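Long-range contacts in partner of xrn-2 protein 1 (Caenorhabditis elegans, PDB 5FIR), which binds the exoribonuclease xrn-2 through this XTBD domain, stabilising the enzyme, enhancing its activity and so contributing to turnover of mature microRNAs: residues Glu24-Phe29 and Leu48-Thr53; Ala28-His33 and Gln41-Ser46. All coordinates share one frame; numbering follows the deposited sequence.

From the N terminus the chain forms helix 6-11, then helix 20-33, turns at residues 34-38 and returns as helix 39-55 before reaching helix 61-71. Both contacts join the same two helices of this helical hairpin. Contact 2 (28-33 with 41-46) lies beside the turn and closes the short loop; contact 1 (24-29 with 48-53) lies farther from it and encloses contact 2, so the two nest and do not cross. Their centres are 8 Å apart, and they share F29, which also meets I67 and M70 of helix 61-71. A weak hydrogen bond from R26 NH1 to S46 OG joins contact 1 to contact 2.

Contact 1 (Glu24-Phe29 and Leu48-Thr53); sequences ELRKAF and LFINVT
F29 and F49 meet as an offset pair, their planes 26° from parallel and displaced so that little of one ring lies over the other; the centroids are 4.8 Å apart. F29 CD2 lies over one face of the F49 ring, toward its rim, while F49 CB sits over the F29 ring face in a CH-pi contact, 3.9 Å from its centroid. Both side chains have CG anti to the backbone N (chi1 -174° for F29), which lets each ring reach across the gap between the helices. On the opposite face of the F49 ring, T53 OG1 stands over the centre, 4.2 Å above the plane. That hydroxyl donates to F49 O, one turn back, at 3.1 Å from above the carbonyl plane; T53 N donates to the same oxygen. These contacts pack helix 20-33 against helix 39-55 in the helical hairpin of the XTBD domain, the segment axes running roughly antiparallel at 136° and 10.0 Å apart. L25, one turn before F29, crosses F49 at about a right angle, its CD2 reaching F49 CE2 at 3.7 Å. Next to it in sequence, the aliphatic part of R26 passes I50: R26 CG touches I50 CD1 and CG2, both at 3.4 Å. The R26 chain bends at chi2 and chi3, and its guanidinium is held by a salt bridge from NE to E18. On other sides of the same turns of helix 39-55, L48 and N51 pack on the chain of another protein.

Contact 2 (Ala28-His33 and Gln41-Ser46); sequences AFMLAH and QLQCLS
M30, a selenomethionine, and L42 make the main apolar contact here, crossing obliquely: M30 CE reaches L42 CD2 at 3.5 Å. M30 CG lies anti to the carbonyl carbon (chi1 -53°) and the chain bends at chi3, which brings the methyl end back against helix 39-55. The same side chain meets S46, M30 CG lying 3.6 Å from S46 CB and M30 SE coming near S46 OG; M30 also packs on V10 of helix 6-11. L45 adds a lighter contact, its CB 4.1 Å from F29 CE1. Within helix 20-33, H33 places its CD2 over the centre of the F29 ring face, the two ring planes at about 50°.

A second group of contacts sets side chains against backbone. L42 is directed at helix 20-33 and divides its two methyls between M30 and H33, three residues on. CD2 lies 3.5 Å from M30 O, and CD1 meets H33 at its backbone, 3.8 Å from H33 O, as well as at CB. F29 CD1 approaches S46 CA at 3.7 Å, so the aromatic ring borders the main chain of helix 39-55 as well as its side chains. The segment axes lie 9.6 Å apart.

Polar bonds run within or beside the helices. S46 OG donates to Q43 O at 3.0 Å, tilted 35° from the carbonyl plane, turning the hydroxyl to its own helix. H33 NE2 bonds to M70 O, linking the hairpin to helix 61-71.

With no hydrogen bond across the two segments, their pairing next to the turn of the hairpin rests on van der Waals fit and burial of apolar surface, and S46 OG and H33 NE2 find their partners outside the facing segment.

Contact 1 (Glu24-Phe29 and Leu48-Thr53)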
ATOM      1  N   GLU B  24      31.409  -2.587  10.864  1.00 91.47           N
ATOM      2  CA  GLU B  24      32.858  -2.458  10.789  1.00100.11           C
ATOM      3  C   GLU B  24      33.316  -2.293   9.345  1.00 91.32           C
ATOM      4  O   GLU B  24      34.227  -1.507   9.062  1.00 98.34           O
ATOM      5  CB  GLU B  24      33.541  -3.666  11.447  1.00113.02           C
ATOM      6  CG  GLU B  24      33.447  -3.726  12.990  1.00124.41           C
ATOM      7  CD  GLU B  24      34.290  -2.664  13.708  1.00130.90           C
ATOM      8  OE1 GLU B  24      35.450  -2.430  13.297  1.00132.26           O
ATOM      9  OE2 GLU B  24      33.788  -2.066  14.688  1.00132.89           O
ATOM     10  N   LEU B  25      32.660  -2.964   8.405  1.00 78.39           N
ATOM     11  CA  LEU B  25      33.051  -2.764   7.023  1.00 75.26           C
ATOM     12  C   LEU B  25      32.776  -1.336   6.584  1.00 76.73           C
ATOM     13  O   LEU B  25      33.631  -0.692   5.967  1.00 70.29           O
ATOM     14  CB  LEU B  25      32.303  -3.738   6.126  1.00 79.29           C
ATOM     15  CG  LEU B  25      33.216  -4.620   5.275  1.00 85.51           C
ATOM     16  CD1 LEU B  25      33.272  -6.020   5.866  1.00 88.34           C
ATOM     17  CD2 LEU B  25      32.779  -4.636   3.803  1.00 79.60           C
ATOM     18  N   ARG B  26      31.606  -0.802   6.939  1.00 81.72           N
ATOM     19  CA  ARG B  26      31.315   0.595   6.630  1.00 80.69           C
ATOM     20  C   ARG B  26      32.256   1.534   7.374  1.00 80.21           C
ATOM     21  O   ARG B  26      32.715   2.533   6.809  1.00 81.73           O
ATOM     22  CB  ARG B  26      29.856   0.927   6.958  1.00 78.58           C
ATOM     23  CG  ARG B  26      28.912   0.861   5.776  1.00 73.96           C
ATOM     24  CD  ARG B  26      28.089   2.119   5.642  1.00 73.59           C
ATOM     25  NE  ARG B  26      27.381   2.499   6.860  1.00 73.89           N
ATOM     26  CZ  ARG B  26      26.964   3.741   7.098  1.00 75.23           C
ATOM     27  NH1 ARG B  26      27.182   4.687   6.185  1.00 72.06           N
ATOM     28  NH2 ARG B  26      26.328   4.039   8.233  1.00 76.15           N
ATOM     29  N   LYS B  27      32.549   1.236   8.642  1.00 77.35           N
ATOM     30  CA  LYS B  27      33.443   2.095   9.410  1.00 76.70           C
ATOM     31  C   LYS B  27      34.792   2.229   8.710  1.00 77.43           C
ATOM     32  O   LYS B  27      35.301   3.343   8.509  1.00 75.53           O
ATOM     33  CB  LYS B  27      33.628   1.544  10.827  1.00 75.65           C
ATOM     34  CG  LYS B  27      34.356   2.519  11.748  1.00 86.38           C
ATOM     35  CD  LYS B  27      34.912   1.862  13.024  1.00 93.44           C
ATOM     36  CE  LYS B  27      33.863   1.586  14.082  1.00 97.14           C
ATOM     37  NZ  LYS B  27      34.485   0.849  15.219  1.00 99.21           N
ATOM     38  N   ALA B  28      35.369   1.091   8.306  1.00 75.87           N
ATOM     39  CA  ALA B  28      36.707   1.076   7.726  1.00 82.51           C
ATOM     40  C   ALA B  28      36.772   1.823   6.395  1.00 89.67           C
ATOM     41  O   ALA B  28      37.786   2.460   6.078  1.00 95.36           O
ATOM     42  CB  ALA B  28      37.172  -0.366   7.569  1.00 75.88           C
ATOM     43  N   PHE B  29      35.724   1.721   5.577  1.00 86.46           N
ATOM     44  CA  PHE B  29      35.705   2.475   4.332  1.00 83.27           C
ATOM     45  C   PHE B  29      35.630   3.971   4.601  1.00 89.43           C
ATOM     46  O   PHE B  29      36.340   4.761   3.963  1.00 97.33           O
ATOM     47  CB  PHE B  29      34.544   2.011   3.458  1.00 75.69           C
ATOM     48  CG  PHE B  29      34.522   2.629   2.094  1.00 76.75           C
ATOM     49  CD1 PHE B  29      34.148   3.953   1.919  1.00 82.42           C
ATOM     50  CD2 PHE B  29      34.851   1.891   0.988  1.00 76.39           C
ATOM     51  CE1 PHE B  29      34.121   4.521   0.670  1.00 86.59           C
ATOM     52  CE2 PHE B  29      34.817   2.457  -0.268  1.00 82.97           C
ATOM     53  CZ  PHE B  29      34.453   3.773  -0.429  1.00 85.22           C
ATOM     54  N   LEU B  48      27.593   2.989  -1.177  1.00 74.72           N
ATOM     55  CA  LEU B  48      27.802   2.356  -2.463  1.00 73.21           C
ATOM     56  C   LEU B  48      28.688   1.129  -2.308  1.00 75.26           C
ATOM     57  O   LEU B  48      28.388   0.054  -2.841  1.00 72.39           O
ATOM     58  CB  LEU B  48      28.408   3.405  -3.379  1.00 76.06           C
ATOM     59  CG  LEU B  48      28.445   3.319  -4.875  1.00 76.10           C
ATOM     60  CD1 LEU B  48      27.048   3.149  -5.373  1.00 72.14           C
ATOM     61  CD2 LEU B  48      28.930   4.671  -5.267  1.00 82.57           C
ATOM     62  N   PHE B  49      29.740   1.253  -1.499  1.00 80.74           N
ATOM     63  CA  PHE B  49      30.667   0.150  -1.270  1.00 74.67           C
ATOM     64  C   PHE B  49      29.958  -1.046  -0.663  1.00 74.55           C
ATOM     65  O   PHE B  49      29.993  -2.143  -1.219  1.00 74.54           O
ATOM     66  CB  PHE B  49      31.807   0.625  -0.371  1.00 69.51           C
ATOM     67  CG  PHE B  49      32.695  -0.471   0.143  1.00 71.04           C
ATOM     68  CD1 PHE B  49      33.406  -1.285  -0.741  1.00 78.81           C
ATOM     69  CD2 PHE B  49      32.900  -0.632   1.504  1.00 68.47           C
ATOM     70  CE1 PHE B  49      34.259  -2.277  -0.280  1.00 77.43           C
ATOM     71  CE2 PHE B  49      33.751  -1.614   1.977  1.00 74.42           C
ATOM     72  CZ  PHE B  49      34.435  -2.440   1.082  1.00 77.75           C
ATOM     73  N   ILE B  50      29.256  -0.852   0.455  1.00 75.82           N
ATOM     74  CA  ILE B  50      28.642  -2.028   1.056  1.00 77.48           C
ATOM     75  C   ILE B  50      27.407  -2.475   0.305  1.00 75.80           C
ATOM     76  O   ILE B  50      26.946  -3.597   0.515  1.00 79.41           O
ATOM     77  CB  ILE B  50      28.290  -1.872   2.539  1.00 72.16           C
ATOM     78  CG1 ILE B  50      27.237  -0.852   2.733  1.00 66.19           C
ATOM     79  CG2 ILE B  50      29.492  -1.522   3.376  1.00 77.15           C
ATOM     80  CD1 ILE B  50      26.675  -1.051   4.073  1.00 78.31           C
ATOM     81  N   ASN B  51      26.826  -1.641  -0.546  1.00 73.60           N
ATOM     82  CA  ASN B  51      25.757  -2.192  -1.367  1.00 70.82           C
ATOM     83  C   ASN B  51      26.293  -3.197  -2.367  1.00 75.75           C
ATOM     84  O   ASN B  51      25.621  -4.196  -2.655  1.00 75.71           O
ATOM     85  CB  ASN B  51      25.000  -1.092  -2.103  1.00 63.56           C
ATOM     86  CG  ASN B  51      24.077  -0.342  -1.202  1.00 66.76           C
ATOM     87  OD1 ASN B  51      23.831  -0.767  -0.067  1.00 65.83           O
ATOM     88  ND2 ASN B  51      23.548   0.781  -1.688  1.00 71.42           N
ATOM     89  N   VAL B  52      27.512  -2.974  -2.869  1.00 76.02           N
ATOM     90  CA  VAL B  52      28.069  -3.863  -3.885  1.00 77.72           C
ATOM     91  C   VAL B  52      28.620  -5.133  -3.253  1.00 77.13           C
ATOM     92  O   VAL B  52      28.358  -6.238  -3.734  1.00 78.36           O
ATOM     93  CB  VAL B  52      29.145  -3.148  -4.715  1.00 77.03           C
ATOM     94  CG1 VAL B  52      29.551  -4.047  -5.855  1.00 71.46           C
ATOM     95  CG2 VAL B  52      28.621  -1.842  -5.241  1.00 78.82           C
ATOM     96  N   THR B  53      29.431  -4.995  -2.202  1.00 78.82           N
ATOM     97  CA  THR B  53      30.083  -6.156  -1.600  1.00 81.43           C
ATOM     98  C   THR B  53      29.101  -6.968  -0.755  1.00 85.49           C
ATOM     99  O   THR B  53      29.158  -8.198  -0.752  1.00 90.99           O
ATOM    100  CB  THR B  53      31.287  -5.724  -0.749  1.00 81.93           C
ATOM    101  OG1 THR B  53      30.877  -4.722   0.185  1.00 91.55           O
ATOM    102  CG2 THR B  53      32.402  -5.142  -1.617  1.00 72.13           C
TER

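Contact 2 (Ala28-His33 and Gln41-Ser46)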
ATOM      1  N   ALA B  28      35.369   1.091   8.306  1.00 75.87           N
ATOM      2  CA  ALA B  28      36.707   1.076   7.726  1.00 82.51           C
ATOM      3  C   ALA B  28      36.772   1.823   6.395  1.00 89.67           C
ATOM      4  O   ALA B  28      37.786   2.460   6.078  1.00 95.36           O
ATOM      5  CB  ALA B  28      37.172  -0.366   7.569  1.00 75.88           C
ATOM      6  N   PHE B  29      35.724   1.721   5.577  1.00 86.46           N
ATOM      7  CA  PHE B  29      35.705   2.475   4.332  1.00 83.27           C
ATOM      8  C   PHE B  29      35.630   3.971   4.601  1.00 89.43           C
ATOM      9  O   PHE B  29      36.340   4.761   3.963  1.00 97.33           O
ATOM     10  CB  PHE B  29      34.544   2.011   3.458  1.00 75.69           C
ATOM     11  CG  PHE B  29      34.522   2.629   2.094  1.00 76.75           C
ATOM     12  CD1 PHE B  29      34.148   3.953   1.919  1.00 82.42           C
ATOM     13  CD2 PHE B  29      34.851   1.891   0.988  1.00 76.39           C
ATOM     14  CE1 PHE B  29      34.121   4.521   0.670  1.00 86.59           C
ATOM     15  CE2 PHE B  29      34.817   2.457  -0.268  1.00 82.97           C
ATOM     16  CZ  PHE B  29      34.453   3.773  -0.429  1.00 85.22           C
HETATM   17  N   MSE B  30      34.770   4.381   5.519  1.00 85.57           N
HETATM   18  CA  MSE B  30      34.651   5.786   5.816  1.00 86.16           C
HETATM   19  C   MSE B  30      35.959   6.291   6.401  1.00 85.50           C
HETATM   20  O   MSE B  30      36.359   7.419   6.115  1.00 91.08           O
HETATM   21  CB  MSE B  30      33.487   6.038   6.762  1.00 94.08           C
HETATM   22  CG  MSE B  30      32.214   5.451   6.257  1.00106.33           C
HETATM   23 SE   MSE B  30      30.606   6.205   7.021  1.00130.87          SE
HETATM   24  CE  MSE B  30      30.606   8.021   6.279  1.00125.09           C
ATOM     25  N   LEU B  31      36.642   5.450   7.193  1.00 79.87           N
ATOM     26  CA  LEU B  31      37.900   5.889   7.803  1.00 87.98           C
ATOM     27  C   LEU B  31      39.029   5.981   6.790  1.00 94.17           C
ATOM     28  O   LEU B  31      39.890   6.862   6.906  1.00101.01           O
ATOM     29  CB  LEU B  31      38.317   4.963   8.948  1.00 85.47           C
ATOM     30  CG  LEU B  31      37.504   5.077  10.241  1.00 85.18           C
ATOM     31  CD1 LEU B  31      37.701   3.876  11.165  1.00 81.21           C
ATOM     32  CD2 LEU B  31      37.835   6.392  10.950  1.00 84.60           C
ATOM     33  N   ALA B  32      39.046   5.086   5.799  1.00 90.49           N
ATOM     34  CA  ALA B  32      40.108   5.090   4.799  1.00 88.43           C
ATOM     35  C   ALA B  32      40.042   6.290   3.853  1.00 91.56           C
ATOM     36  O   ALA B  32      41.075   6.704   3.321  1.00 89.34           O
ATOM     37  CB  ALA B  32      40.050   3.789   3.990  1.00 83.59           C
ATOM     38  N   HIS B  33      38.875   6.916   3.689  1.00 95.46           N
ATOM     39  CA  HIS B  33      38.735   7.992   2.719  1.00 93.09           C
ATOM     40  C   HIS B  33      38.190   9.279   3.323  1.00 93.92           C
ATOM     41  O   HIS B  33      38.010  10.256   2.593  1.00 93.11           O
ATOM     42  CB  HIS B  33      37.831   7.547   1.571  1.00 88.93           C
ATOM     43  CG  HIS B  33      38.265   6.275   0.901  1.00 90.83           C
ATOM     44  ND1 HIS B  33      39.295   6.233  -0.015  1.00 81.24           N
ATOM     45  CD2 HIS B  33      37.775   5.013   0.972  1.00 83.50           C
ATOM     46  CE1 HIS B  33      39.429   4.999  -0.468  1.00 80.56           C
ATOM     47  NE2 HIS B  33      38.519   4.240   0.114  1.00 77.97           N
ATOM     48  N   GLN B  41      29.258  13.094   0.527  1.00111.92           N
ATOM     49  CA  GLN B  41      29.786  12.239  -0.532  1.00106.92           C
ATOM     50  C   GLN B  41      30.408  10.969   0.050  1.00102.14           C
ATOM     51  O   GLN B  41      30.318   9.895  -0.553  1.00102.97           O
ATOM     52  CB  GLN B  41      30.780  13.020  -1.391  1.00110.12           C
ATOM     53  CG  GLN B  41      31.037  12.397  -2.755  1.00119.23           C
ATOM     54  CD  GLN B  41      29.771  12.312  -3.613  1.00132.39           C
ATOM     55  OE1 GLN B  41      29.177  13.335  -3.977  1.00140.54           O
ATOM     56  NE2 GLN B  41      29.357  11.091  -3.946  1.00133.83           N
ATOM     57  N   LEU B  42      31.037  11.067   1.222  1.00 96.41           N
ATOM     58  CA  LEU B  42      31.544   9.865   1.873  1.00 90.28           C
ATOM     59  C   LEU B  42      30.406   8.922   2.229  1.00 83.61           C
ATOM     60  O   LEU B  42      30.528   7.699   2.078  1.00 76.87           O
ATOM     61  CB  LEU B  42      32.328  10.228   3.128  1.00 90.87           C
ATOM     62  CG  LEU B  42      33.198   9.091   3.638  1.00 93.93           C
ATOM     63  CD1 LEU B  42      34.420   8.995   2.753  1.00 98.39           C
ATOM     64  CD2 LEU B  42      33.622   9.329   5.069  1.00 99.54           C
ATOM     65  N   GLN B  43      29.309   9.475   2.749  1.00 80.81           N
ATOM     66  CA  GLN B  43      28.119   8.680   3.021  1.00 79.11           C
ATOM     67  C   GLN B  43      27.683   7.915   1.789  1.00 80.24           C
ATOM     68  O   GLN B  43      27.423   6.706   1.845  1.00 80.52           O
ATOM     69  CB  GLN B  43      26.980   9.582   3.465  1.00 82.78           C
ATOM     70  CG  GLN B  43      27.117  10.142   4.819  1.00 88.09           C
ATOM     71  CD  GLN B  43      25.884  10.884   5.202  1.00 93.73           C
ATOM     72  OE1 GLN B  43      25.930  12.086   5.426  1.00102.53           O
ATOM     73  NE2 GLN B  43      24.757  10.174   5.280  1.00 91.13           N
ATOM     74  N   CYS B  44      27.601   8.619   0.659  1.00 78.48           N
ATOM     75  CA  CYS B  44      27.140   7.990  -0.563  1.00 72.05           C
ATOM     76  C   CYS B  44      28.097   6.890  -0.958  1.00 76.01           C
ATOM     77  O   CYS B  44      27.702   5.732  -1.133  1.00 75.85           O
ATOM     78  CB  CYS B  44      27.023   9.027  -1.664  1.00 77.56           C
ATOM     79  SG  CYS B  44      26.697   8.301  -3.256  1.00 93.31           S
ATOM     80  N   LEU B  45      29.376   7.238  -1.068  1.00 82.34           N
ATOM     81  CA  LEU B  45      30.379   6.279  -1.495  1.00 74.72           C
ATOM     82  C   LEU B  45      30.485   5.122  -0.517  1.00 77.70           C
ATOM     83  O   LEU B  45      30.655   3.971  -0.927  1.00 79.07           O
ATOM     84  CB  LEU B  45      31.711   6.986  -1.637  1.00 71.17           C
ATOM     85  CG  LEU B  45      31.681   8.005  -2.752  1.00 75.94           C
ATOM     86  CD1 LEU B  45      32.780   9.021  -2.563  1.00 80.05           C
ATOM     87  CD2 LEU B  45      31.863   7.256  -4.038  1.00 83.03           C
ATOM     88  N   SER B  46      30.334   5.390   0.778  1.00 77.90           N
ATOM     89  CA  SER B  46      30.436   4.285   1.720  1.00 75.34           C
ATOM     90  C   SER B  46      29.257   3.342   1.563  1.00 78.06           C
ATOM     91  O   SER B  46      29.419   2.113   1.593  1.00 72.66           O
ATOM     92  CB  SER B  46      30.511   4.799   3.154  1.00 69.99           C
ATOM     93  OG  SER B  46      29.256   5.194   3.666  1.00 69.01           O
TER